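Local coordinates for protein DNA gyrase, B subunit, truncated (Myxococcus xanthus, PDB 3CWV) that probably acts as part of an ATP-dependent type II topoisomerase, which breaks, passes and rejoins double-stranded DNA, at residues L254-T262 against V304-F315; F230-V239 against I325-L336. All blocks are in the same frame, centred on the assembly; numbering follows the deposited sequence.

How the interactions relate
Both contacts belong to what is, by family, the GyrB transducer domain, of ribosomal S5 domain 2-like fold, which in relatives relays ATP binding to the rest of the enzyme; their centres lie about 12 Å apart on one mixed five-stranded sheet. Interaction 2 closes the longer chain loop, from the hairpin 228-245 to helix 328-345, and interaction 1 is nested inside it, pairing strand 252-257 with strand 300-307. Strands 237-245 and 300-307 are neighbours, and a probable hydrogen bond from Ser307 N to Arg238 O (2.9 Å) ties the contacts together. Interaction 1 forms the parallel part of the sheet beside helix 28-47, whereas interaction 2 packs a helix onto the edge hairpin.

Interaction 1: residues L254-T262 against V304-F315; sequences LSFANAVRT and VAVSGPRRQMAF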
loop_
_atom_site.group_PDB
_atom_site.type_symbol
_atom_site.label_atom_id
_atom_site.label_comp_id
_atom_site.label_asym_id
_atom_site.label_seq_id
_atom_site.Cartn_x
_atom_site.Cartn_y
_atom_site.Cartn_z
ATOM N N LEU A 254 9.498 7.478 6.642
ATOM C CA LEU A 254 8.886 6.458 5.782
ATOM C C LEU A 254 8.157 7.164 4.646
ATOM O O LEU A 254 7.329 8.041 4.902
ATOM C CB LEU A 254 7.835 5.679 6.569
ATOM C CG LEU A 254 8.152 4.454 7.445
ATOM C CD1 LEU A 254 9.626 4.261 7.799
ATOM C CD2 LEU A 254 7.236 4.414 8.685
ATOM N N SER A 255 8.460 6.807 3.399
ATOM C CA SER A 255 7.763 7.454 2.278
ATOM C C SER A 255 7.215 6.390 1.340
ATOM O O SER A 255 7.785 5.294 1.246
ATOM C CB SER A 255 8.668 8.422 1.533
ATOM O OG SER A 255 9.846 7.791 1.112
ATOM N N PHE A 256 6.101 6.710 0.682
ATOM C CA PHE A 256 5.382 5.753 -0.158
ATOM C C PHE A 256 4.882 6.443 -1.411
ATOM O O PHE A 256 4.594 7.627 -1.378
ATOM C CB PHE A 256 4.149 5.202 0.582
ATOM C CG PHE A 256 4.478 4.492 1.862
ATOM C CD1 PHE A 256 4.634 3.117 1.881
ATOM C CD2 PHE A 256 4.671 5.215 3.039
ATOM C CE1 PHE A 256 4.957 2.452 3.067
ATOM C CE2 PHE A 256 5.019 4.583 4.221
ATOM C CZ PHE A 256 5.143 3.193 4.244
ATOM N N ALA A 257 4.780 5.697 -2.508
ATOM C CA ALA A 257 4.034 6.161 -3.681
ATOM C C ALA A 257 3.102 5.026 -4.016
ATOM O O ALA A 257 3.545 3.874 -4.196
ATOM C CB ALA A 257 4.968 6.455 -4.823
ATOM N N ASN A 258 1.806 5.322 -4.051
ATOM C CA ASN A 258 0.793 4.263 -4.083
ATOM C C ASN A 258 1.082 3.093 -3.134
ATOM O O ASN A 258 1.029 1.907 -3.538
ATOM C CB ASN A 258 0.542 3.752 -5.512
ATOM C CG ASN A 258 -0.288 4.723 -6.335
ATOM O OD1 ASN A 258 -0.741 5.733 -5.827
ATOM N ND2 ASN A 258 -0.486 4.420 -7.608
ATOM N N ALA A 259 1.379 3.432 -1.885
ATOM C CA ALA A 259 1.454 2.423 -0.817
ATOM C C ALA A 259 2.581 1.412 -0.999
ATOM O O ALA A 259 2.633 0.411 -0.281
ATOM C CB ALA A 259 0.091 1.687 -0.623
ATOM N N VAL A 260 3.471 1.663 -1.958
ATOM C CA VAL A 260 4.743 0.941 -2.002
ATOM C C VAL A 260 5.888 1.875 -1.592
ATOM O O VAL A 260 5.940 3.055 -1.982
ATOM C CB VAL A 260 5.038 0.302 -3.377
ATOM C CG1 VAL A 260 3.987 -0.790 -3.707
ATOM C CG2 VAL A 260 5.105 1.354 -4.470
ATOM N N ARG A 261 6.814 1.352 -0.806
ATOM C CA ARG A 261 7.756 2.247 -0.165
ATOM C C ARG A 261 8.762 2.763 -1.174
ATOM O O ARG A 261 9.128 2.067 -2.125
ATOM C CB ARG A 261 8.443 1.584 1.041
ATOM C CG ARG A 261 8.260 2.461 2.278
ATOM C CD ARG A 261 8.873 1.896 3.467
ATOM N NE ARG A 261 10.128 2.551 3.764
ATOM C CZ ARG A 261 10.934 2.134 4.729
ATOM N NH1 ARG A 261 10.573 1.084 5.453
ATOM N NH2 ARG A 261 12.080 2.756 4.966
ATOM N N THR A 262 9.159 4.015 -0.989
ATOM C CA THR A 262 10.237 4.606 -1.760
ATOM C C THR A 262 11.367 4.782 -0.765
ATOM O O THR A 262 11.481 5.839 -0.131
ATOM C CB THR A 262 9.802 5.973 -2.381
ATOM O OG1 THR A 262 9.094 6.741 -1.396
ATOM C CG2 THR A 262 8.850 5.773 -3.590
ATOM N N VAL A 304 5.411 10.242 4.692
ATOM C CA VAL A 304 4.968 10.996 3.521
ATOM C C VAL A 304 4.495 10.017 2.425
ATOM O O VAL A 304 5.280 9.228 1.938
ATOM C CB VAL A 304 6.121 11.867 2.943
ATOM C CG1 VAL A 304 5.636 12.597 1.684
ATOM C CG2 VAL A 304 6.691 12.864 4.009
ATOM N N ALA A 305 3.215 10.069 2.049
ATOM C CA ALA A 305 2.643 9.118 1.101
ATOM C C ALA A 305 1.974 9.892 -0.029
ATOM O O ALA A 305 1.119 10.742 0.222
ATOM C CB ALA A 305 1.587 8.213 1.789
ATOM N N VAL A 306 2.373 9.603 -1.265
ATOM C CA VAL A 306 1.685 10.205 -2.417
ATOM C C VAL A 306 0.939 9.098 -3.131
ATOM O O VAL A 306 1.347 7.950 -3.094
ATOM C CB VAL A 306 2.665 10.992 -3.342
ATOM C CG1 VAL A 306 3.727 10.065 -3.939
ATOM C CG2 VAL A 306 1.895 11.769 -4.444
ATOM N N SER A 307 -0.203 9.408 -3.727
ATOM C CA SER A 307 -0.913 8.368 -4.430
ATOM C C SER A 307 -1.580 9.012 -5.648
ATOM O O SER A 307 -1.778 10.228 -5.652
ATOM C CB SER A 307 -1.944 7.718 -3.493
ATOM O OG SER A 307 -3.042 8.599 -3.221
ATOM N N GLY A 308 -1.903 8.215 -6.664
ATOM C CA GLY A 308 -2.535 8.734 -7.870
ATOM C C GLY A 308 -2.571 7.635 -8.933
ATOM O O GLY A 308 -2.155 6.496 -8.669
ATOM N N PRO A 309 -3.032 7.973 -10.151
ATOM C CA PRO A 309 -3.052 6.965 -11.223
ATOM C C PRO A 309 -1.659 6.325 -11.369
ATOM O O PRO A 309 -0.651 7.050 -11.313
ATOM C CB PRO A 309 -3.409 7.792 -12.467
ATOM C CG PRO A 309 -4.242 8.959 -11.902
ATOM C CD PRO A 309 -3.533 9.290 -10.600
ATOM N N ARG A 310 -1.596 4.999 -11.526
ATOM C CA ARG A 310 -0.292 4.274 -11.618
ATOM C C ARG A 310 0.629 4.862 -12.686
ATOM O O ARG A 310 1.870 4.908 -12.515
ATOM C CB ARG A 310 -0.488 2.774 -11.938
ATOM C CG ARG A 310 -1.076 1.884 -10.829
ATOM C CD ARG A 310 -0.854 0.392 -11.164
ATOM N NE ARG A 310 -1.414 -0.556 -10.183
ATOM C CZ ARG A 310 -2.660 -1.043 -10.215
ATOM N NH1 ARG A 310 -3.502 -0.648 -11.157
ATOM N NH2 ARG A 310 -3.079 -1.924 -9.305
ATOM N N ARG A 311 0.029 5.275 -13.801
ATOM C CA ARG A 311 0.768 5.832 -14.942
ATOM C C ARG A 311 1.480 7.139 -14.606
ATOM O O ARG A 311 2.499 7.466 -15.217
ATOM C CB ARG A 311 -0.175 6.087 -16.122
ATOM C CG ARG A 311 -1.248 7.153 -15.841
ATOM C CD ARG A 311 -1.887 7.694 -17.115
ATOM N NE ARG A 311 -0.895 8.300 -18.013
ATOM C CZ ARG A 311 -0.316 9.487 -17.819
ATOM N NH1 ARG A 311 -0.618 10.224 -16.752
ATOM N NH2 ARG A 311 0.569 9.944 -18.698
ATOM N N GLN A 312 0.923 7.880 -13.645
ATOM C CA GLN A 312 1.484 9.156 -13.186
ATOM C C GLN A 312 2.641 9.016 -12.199
ATOM O O GLN A 312 3.326 9.990 -11.928
ATOM C CB GLN A 312 0.387 10.031 -12.548
ATOM C CG GLN A 312 -0.536 10.757 -13.557
ATOM C CD GLN A 312 -1.484 11.762 -12.893
ATOM O OE1 GLN A 312 -1.057 12.667 -12.170
ATOM N NE2 GLN A 312 -2.773 11.621 -13.162
ATOM N N MET A 313 2.838 7.827 -11.640
ATOM C CA MET A 313 3.947 7.570 -10.703
ATOM C C MET A 313 5.230 7.377 -11.499
ATOM O O MET A 313 5.351 6.414 -12.253
ATOM C CB MET A 313 3.689 6.320 -9.872
ATOM C CG MET A 313 2.456 6.338 -8.920
ATOM S SD MET A 313 2.513 7.612 -7.628
ATOM C CE MET A 313 1.334 8.755 -8.353
ATOM N N ALA A 314 6.176 8.301 -11.363
ATOM C CA ALA A 314 7.410 8.265 -12.154
ATOM C C ALA A 314 8.580 8.278 -11.200
ATOM O O ALA A 314 8.568 8.991 -10.197
ATOM C CB ALA A 314 7.491 9.452 -13.114
ATOM N N PHE A 315 9.594 7.487 -11.516
ATOM C CA PHE A 315 10.705 7.252 -10.612
ATOM C C PHE A 315 11.996 7.652 -11.322
ATOM O O PHE A 315 12.011 7.831 -12.547
ATOM C CB PHE A 315 10.714 5.771 -10.208
ATOM C CG PHE A 315 9.475 5.344 -9.450
ATOM C CD1 PHE A 315 9.412 5.490 -8.067
ATOM C CD2 PHE A 315 8.366 4.839 -10.123
ATOM C CE1 PHE A 315 8.269 5.117 -7.346
ATOM C CE2 PHE A 315 7.201 4.461 -9.417
ATOM C CZ PHE A 315 7.155 4.603 -8.023
HETATM O O HOH W 1 0.920 6.074 -0.920
#
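Leu254-Ala257 and Val304-Ser307 run side by side as parallel strands, 2° apart, with Ser255, Phe256 and Ala257 opposite Val304, Ala305 and Val306. The ladder alternates in the usual parallel way: Val304 N gives to Leu254 O, Phe256 N to Val304 O, Val306 N to Phe256 O, and Asn258 N to Val306 O. A water extends the last rung, accepting from Ala259 N and donating to Val306 O, which therefore has two donors.

Beyond the ladder, the Asn258 side chain continues the pairing for one residue, bonding both backbone N and O of Gly308. Its OD1 receives Gly308 N on a lone pair at 2.9 Å, and its ND2 gives to Gly308 O, also at 2.9 Å and 2° out of the amide plane. The two bonds meet the amide edge-on and fix its rotation. With CG beside its backbone N (chi1 -76°), the amide points along the departing chain, and Met313 CG packs 3.7 Å from ND2. Asn258 is the second residue of the type I' turn Ala257-Val260, which links strands 252-257 and 260-261.

The parallel pair is joined through helix 267-284, the beta-alpha-beta unit of the S5 domain 2-like fold, in which this crossover is left-handed. On the helix side, Ala257 CB lies 3.9 Å from both Val306 CG1 and Met313 SD. Thr262 CG2 meets the edge of the Phe315 ring, in its plane, at 3.9 Å from CE1. Ser255 OG and Thr262 OG1 share a hydrogen bond, and Ser255 OG also bonds His265 ND1. On the other sheet face, Phe256 CB touches Ala305 CB at 4.1 Å, while Arg261 CG lies over one face of the Phe256 ring, toward its rim. Helix 28-47 approaches the strand ends, with Tyr43 on Ser307 and Arg47 on Asn258.

Interaction 2: residues F230-V239 against I325-L336; sequences FDFTWDGLRV and IPGLEEAIRKQL
Aromatic side chains of an edge hairpin pack against a helix: Phe230, Phe232 and Trp234 of Phe230-Val239 point from the sheet onto Ile325-Leu336. Strand segment 230-234, at one edge of the sheet, meets helix segment 328-336 at 135°, with 9.8 Å between axes. Three CH-pi contacts carry the interface. Ala331 CB sits over the five-membered ring of Trp234, 3.4 Å from its centroid, and Asp235 CB lies on the opposite face. Gln335 CG stands 3.6 Å from the Phe232 centroid, almost on the ring normal. With CG between the backbone N and the carbonyl carbon (chi1 66°), the Phe232 ring lies between Val239 CB and Gln335 CG and slides past the Gln335 amide, planes 16° apart. Leu336 CD2 lies over one face of Phe230, toward the rim and 3.6 Å from CG, and touches Phe232 CE2.

This is the helix-on-sheet layer of the S5 domain 2-like fold, and helix 267-284 flanks it through Val272, which touches Ile332 and Leu336. Near the type I' turn, Trp234 CH2 rests 3.6 Å from the carbonyl carbon of Gly327, the helix N-cap residue, while Leu237 CD1 and Ile325 CD1 meet tip to tip at 4.0 Å.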
loop_
_atom_site.group_PDB
_atom_site.type_symbol
_atom_site.label_atom_id
_atom_site.label_comp_id
_atom_site.label_asym_id
_atom_site.label_seq_id
_atom_site.Cartn_x
_atom_site.Cartn_y
_atom_site.Cartn_z
ATOM N N PHE A 230 -1.035 16.731 7.172
ATOM C CA PHE A 230 -1.512 17.387 5.952
ATOM C C PHE A 230 -2.142 16.345 5.049
ATOM O O PHE A 230 -1.751 15.171 5.074
ATOM C CB PHE A 230 -0.360 18.076 5.218
ATOM C CG PHE A 230 0.339 19.115 6.035
ATOM C CD1 PHE A 230 -0.269 20.343 6.287
ATOM C CD2 PHE A 230 1.603 18.874 6.548
ATOM C CE1 PHE A 230 0.374 21.308 7.038
ATOM C CE2 PHE A 230 2.247 19.840 7.304
ATOM C CZ PHE A 230 1.629 21.054 7.549
ATOM N N ASP A 231 -3.161 16.750 4.298
ATOM C CA ASP A 231 -3.783 15.870 3.332
ATOM C C ASP A 231 -4.321 16.797 2.264
ATOM O O ASP A 231 -5.235 17.572 2.540
ATOM C CB ASP A 231 -4.951 15.103 3.972
ATOM C CG ASP A 231 -5.670 14.172 2.993
ATOM O OD1 ASP A 231 -5.242 14.002 1.812
ATOM O OD2 ASP A 231 -6.696 13.592 3.416
ATOM N N PHE A 232 -3.754 16.734 1.063
ATOM C CA PHE A 232 -4.238 17.580 -0.033
ATOM C C PHE A 232 -4.004 16.924 -1.387
ATOM O O PHE A 232 -3.307 15.918 -1.477
ATOM C CB PHE A 232 -3.574 18.964 0.013
ATOM C CG PHE A 232 -2.090 18.944 -0.260
ATOM C CD1 PHE A 232 -1.598 19.304 -1.508
ATOM C CD2 PHE A 232 -1.192 18.593 0.728
ATOM C CE1 PHE A 232 -0.242 19.276 -1.763
ATOM C CE2 PHE A 232 0.163 18.581 0.482
ATOM C CZ PHE A 232 0.637 18.919 -0.768
ATOM N N THR A 233 -4.592 17.500 -2.431
ATOM C CA THR A 233 -4.488 16.953 -3.782
ATOM C C THR A 233 -3.906 18.013 -4.723
ATOM O O THR A 233 -4.257 19.201 -4.646
ATOM C CB THR A 233 -5.843 16.426 -4.266
ATOM O OG1 THR A 233 -6.260 15.353 -3.408
ATOM C CG2 THR A 233 -5.767 15.889 -5.697
ATOM N N TRP A 234 -2.971 17.588 -5.559
ATOM C CA TRP A 234 -2.375 18.460 -6.567
ATOM C C TRP A 234 -2.327 17.708 -7.866
ATOM O O TRP A 234 -1.790 16.594 -7.924
ATOM C CB TRP A 234 -0.956 18.873 -6.192
ATOM C CG TRP A 234 -0.248 19.601 -7.302
ATOM C CD1 TRP A 234 -0.427 20.916 -7.670
ATOM C CD2 TRP A 234 0.774 19.081 -8.168
ATOM N NE1 TRP A 234 0.399 21.228 -8.722
ATOM C CE2 TRP A 234 1.152 20.128 -9.047
ATOM C CE3 TRP A 234 1.400 17.833 -8.295
ATOM C CZ2 TRP A 234 2.135 19.962 -10.042
ATOM C CZ3 TRP A 234 2.384 17.668 -9.282
ATOM C CH2 TRP A 234 2.744 18.731 -10.137
ATOM N N ASP A 235 -2.911 18.306 -8.908
ATOM C CA ASP A 235 -2.912 17.710 -10.219
ATOM C C ASP A 235 -3.306 16.228 -10.184
ATOM O O ASP A 235 -2.660 15.412 -10.831
ATOM C CB ASP A 235 -1.526 17.862 -10.877
ATOM C CG ASP A 235 -1.619 17.937 -12.369
ATOM O OD1 ASP A 235 -2.584 18.581 -12.854
ATOM O OD2 ASP A 235 -0.760 17.347 -13.059
ATOM N N GLY A 236 -4.360 15.887 -9.434
ATOM C CA GLY A 236 -4.867 14.513 -9.393
ATOM C C GLY A 236 -4.150 13.572 -8.425
ATOM O O GLY A 236 -4.511 12.388 -8.324
ATOM N N LEU A 237 -3.156 14.110 -7.716
ATOM C CA LEU A 237 -2.267 13.350 -6.837
ATOM C C LEU A 237 -2.566 13.718 -5.395
ATOM O O LEU A 237 -2.506 14.899 -5.044
ATOM C CB LEU A 237 -0.802 13.719 -7.120
ATOM C CG LEU A 237 -0.210 13.349 -8.485
ATOM C CD1 LEU A 237 1.279 13.549 -8.469
ATOM C CD2 LEU A 237 -0.534 11.910 -8.841
ATOM N N ARG A 238 -2.837 12.723 -4.551
ATOM C CA ARG A 238 -3.064 12.974 -3.141
ATOM C C ARG A 238 -1.785 12.866 -2.333
ATOM O O ARG A 238 -1.028 11.911 -2.460
ATOM C CB ARG A 238 -4.125 12.031 -2.584
ATOM C CG ARG A 238 -4.416 12.274 -1.114
ATOM C CD ARG A 238 -5.345 11.177 -0.575
ATOM N NE ARG A 238 -5.921 11.515 0.724
ATOM C CZ ARG A 238 -6.732 10.710 1.416
ATOM N NH1 ARG A 238 -7.053 9.505 0.944
ATOM N NH2 ARG A 238 -7.211 11.103 2.589
ATOM N N VAL A 239 -1.537 13.857 -1.494
ATOM C CA VAL A 239 -0.344 13.854 -0.667
ATOM C C VAL A 239 -0.827 13.846 0.771
ATOM O O VAL A 239 -1.642 14.683 1.145
ATOM C CB VAL A 239 0.510 15.087 -0.934
ATOM C CG1 VAL A 239 1.717 15.142 0.015
ATOM C CG2 VAL A 239 0.965 15.110 -2.405
ATOM N N ILE A 325 8.584 13.053 -9.923
ATOM C CA ILE A 325 7.441 13.590 -10.695
ATOM C C ILE A 325 7.665 15.085 -10.899
ATOM O O ILE A 325 7.733 15.836 -9.938
ATOM C CB ILE A 325 6.117 13.350 -9.969
ATOM C CG1 ILE A 325 5.814 11.837 -9.910
ATOM C CG2 ILE A 325 4.968 14.104 -10.661
ATOM C CD1 ILE A 325 4.632 11.442 -9.005
ATOM N N PRO A 326 7.805 15.526 -12.154
ATOM C CA PRO A 326 8.162 16.929 -12.410
ATOM C C PRO A 326 7.131 17.842 -11.779
ATOM O O PRO A 326 5.944 17.569 -11.920
ATOM C CB PRO A 326 8.067 17.034 -13.937
ATOM C CG PRO A 326 8.261 15.599 -14.425
ATOM C CD PRO A 326 7.621 14.751 -13.398
ATOM N N GLY A 327 7.574 18.901 -11.090
ATOM C CA GLY A 327 6.653 19.881 -10.504
ATOM C C GLY A 327 6.141 19.511 -9.112
ATOM O O GLY A 327 5.715 20.391 -8.356
ATOM N N LEU A 328 6.185 18.217 -8.762
ATOM C CA LEU A 328 5.622 17.749 -7.484
ATOM C C LEU A 328 6.306 18.377 -6.260
ATOM O O LEU A 328 5.641 18.819 -5.336
ATOM C CB LEU A 328 5.682 16.201 -7.345
ATOM C CG LEU A 328 5.081 15.669 -6.024
ATOM C CD1 LEU A 328 3.627 16.090 -5.895
ATOM C CD2 LEU A 328 5.172 14.137 -5.905
ATOM N N GLU A 329 7.633 18.392 -6.249
ATOM C CA GLU A 329 8.344 18.932 -5.105
ATOM C C GLU A 329 7.984 20.393 -4.823
ATOM O O GLU A 329 7.761 20.788 -3.664
ATOM C CB GLU A 329 9.850 18.818 -5.319
ATOM C CG GLU A 329 10.632 19.575 -4.260
ATOM C CD GLU A 329 12.135 19.556 -4.494
ATOM O OE1 GLU A 329 12.646 18.603 -5.121
ATOM O OE2 GLU A 329 12.798 20.504 -4.035
ATOM N N GLU A 330 7.958 21.205 -5.878
ATOM C CA GLU A 330 7.622 22.617 -5.713
ATOM C C GLU A 330 6.161 22.828 -5.370
ATOM O O GLU A 330 5.852 23.704 -4.579
ATOM C CB GLU A 330 8.008 23.442 -6.937
ATOM C CG GLU A 330 9.327 24.162 -6.757
ATOM C CD GLU A 330 9.335 25.041 -5.510
ATOM O OE1 GLU A 330 10.222 24.841 -4.658
ATOM O OE2 GLU A 330 8.449 25.914 -5.380
ATOM N N ALA A 331 5.272 22.036 -5.966
ATOM C CA ALA A 331 3.832 22.083 -5.632
ATOM C C ALA A 331 3.554 21.806 -4.162
ATOM O O ALA A 331 2.708 22.474 -3.561
ATOM C CB ALA A 331 3.056 21.114 -6.469
ATOM N N ILE A 332 4.238 20.797 -3.609
ATOM C CA ILE A 332 4.147 20.447 -2.181
ATOM C C ILE A 332 4.757 21.541 -1.312
ATOM O O ILE A 332 4.139 21.952 -0.329
ATOM C CB ILE A 332 4.874 19.120 -1.879
ATOM C CG1 ILE A 332 4.161 17.942 -2.563
ATOM C CG2 ILE A 332 4.998 18.860 -0.361
ATOM C CD1 ILE A 332 4.916 16.645 -2.393
ATOM N N ARG A 333 5.954 22.010 -1.678
ATOM C CA ARG A 333 6.620 23.055 -0.911
ATOM C C ARG A 333 5.779 24.320 -0.833
ATOM O O ARG A 333 5.624 24.882 0.252
ATOM C CB ARG A 333 8.026 23.381 -1.432
ATOM C CG ARG A 333 8.849 24.237 -0.429
ATOM C CD ARG A 333 9.960 25.049 -1.099
ATOM N NE ARG A 333 9.415 25.892 -2.159
ATOM C CZ ARG A 333 8.709 27.004 -1.961
ATOM N NH1 ARG A 333 8.242 27.679 -2.998
ATOM N NH2 ARG A 333 8.454 27.441 -0.730
ATOM N N LYS A 334 5.204 24.734 -1.962
ATOM C CA LYS A 334 4.337 25.907 -2.002
ATOM C C LYS A 334 3.075 25.746 -1.176
ATOM O O LYS A 334 2.637 26.696 -0.521
ATOM C CB LYS A 334 3.960 26.281 -3.442
ATOM C CG LYS A 334 5.077 26.977 -4.186
ATOM C CD LYS A 334 4.839 26.999 -5.693
ATOM C CE LYS A 334 6.077 27.517 -6.416
ATOM N NZ LYS A 334 5.774 27.784 -7.841
ATOM N N GLN A 335 2.479 24.561 -1.220
ATOM C CA GLN A 335 1.304 24.281 -0.410
ATOM C C GLN A 335 1.640 24.281 1.081
ATOM O O GLN A 335 0.884 24.823 1.893
ATOM C CB GLN A 335 0.706 22.915 -0.781
ATOM C CG GLN A 335 -0.566 22.534 -0.006
ATOM C CD GLN A 335 -1.814 23.154 -0.594
ATOM O OE1 GLN A 335 -1.762 23.795 -1.643
ATOM N NE2 GLN A 335 -2.949 22.944 0.065
ATOM N N LEU A 336 2.749 23.654 1.450
ATOM C CA LEU A 336 2.976 23.365 2.863
ATOM C C LEU A 336 3.754 24.428 3.623
ATOM O O LEU A 336 3.571 24.575 4.834
ATOM C CB LEU A 336 3.667 22.022 3.044
ATOM C CG LEU A 336 2.905 20.800 2.534
ATOM C CD1 LEU A 336 3.657 19.575 2.991
ATOM C CD2 LEU A 336 1.470 20.787 3.069
#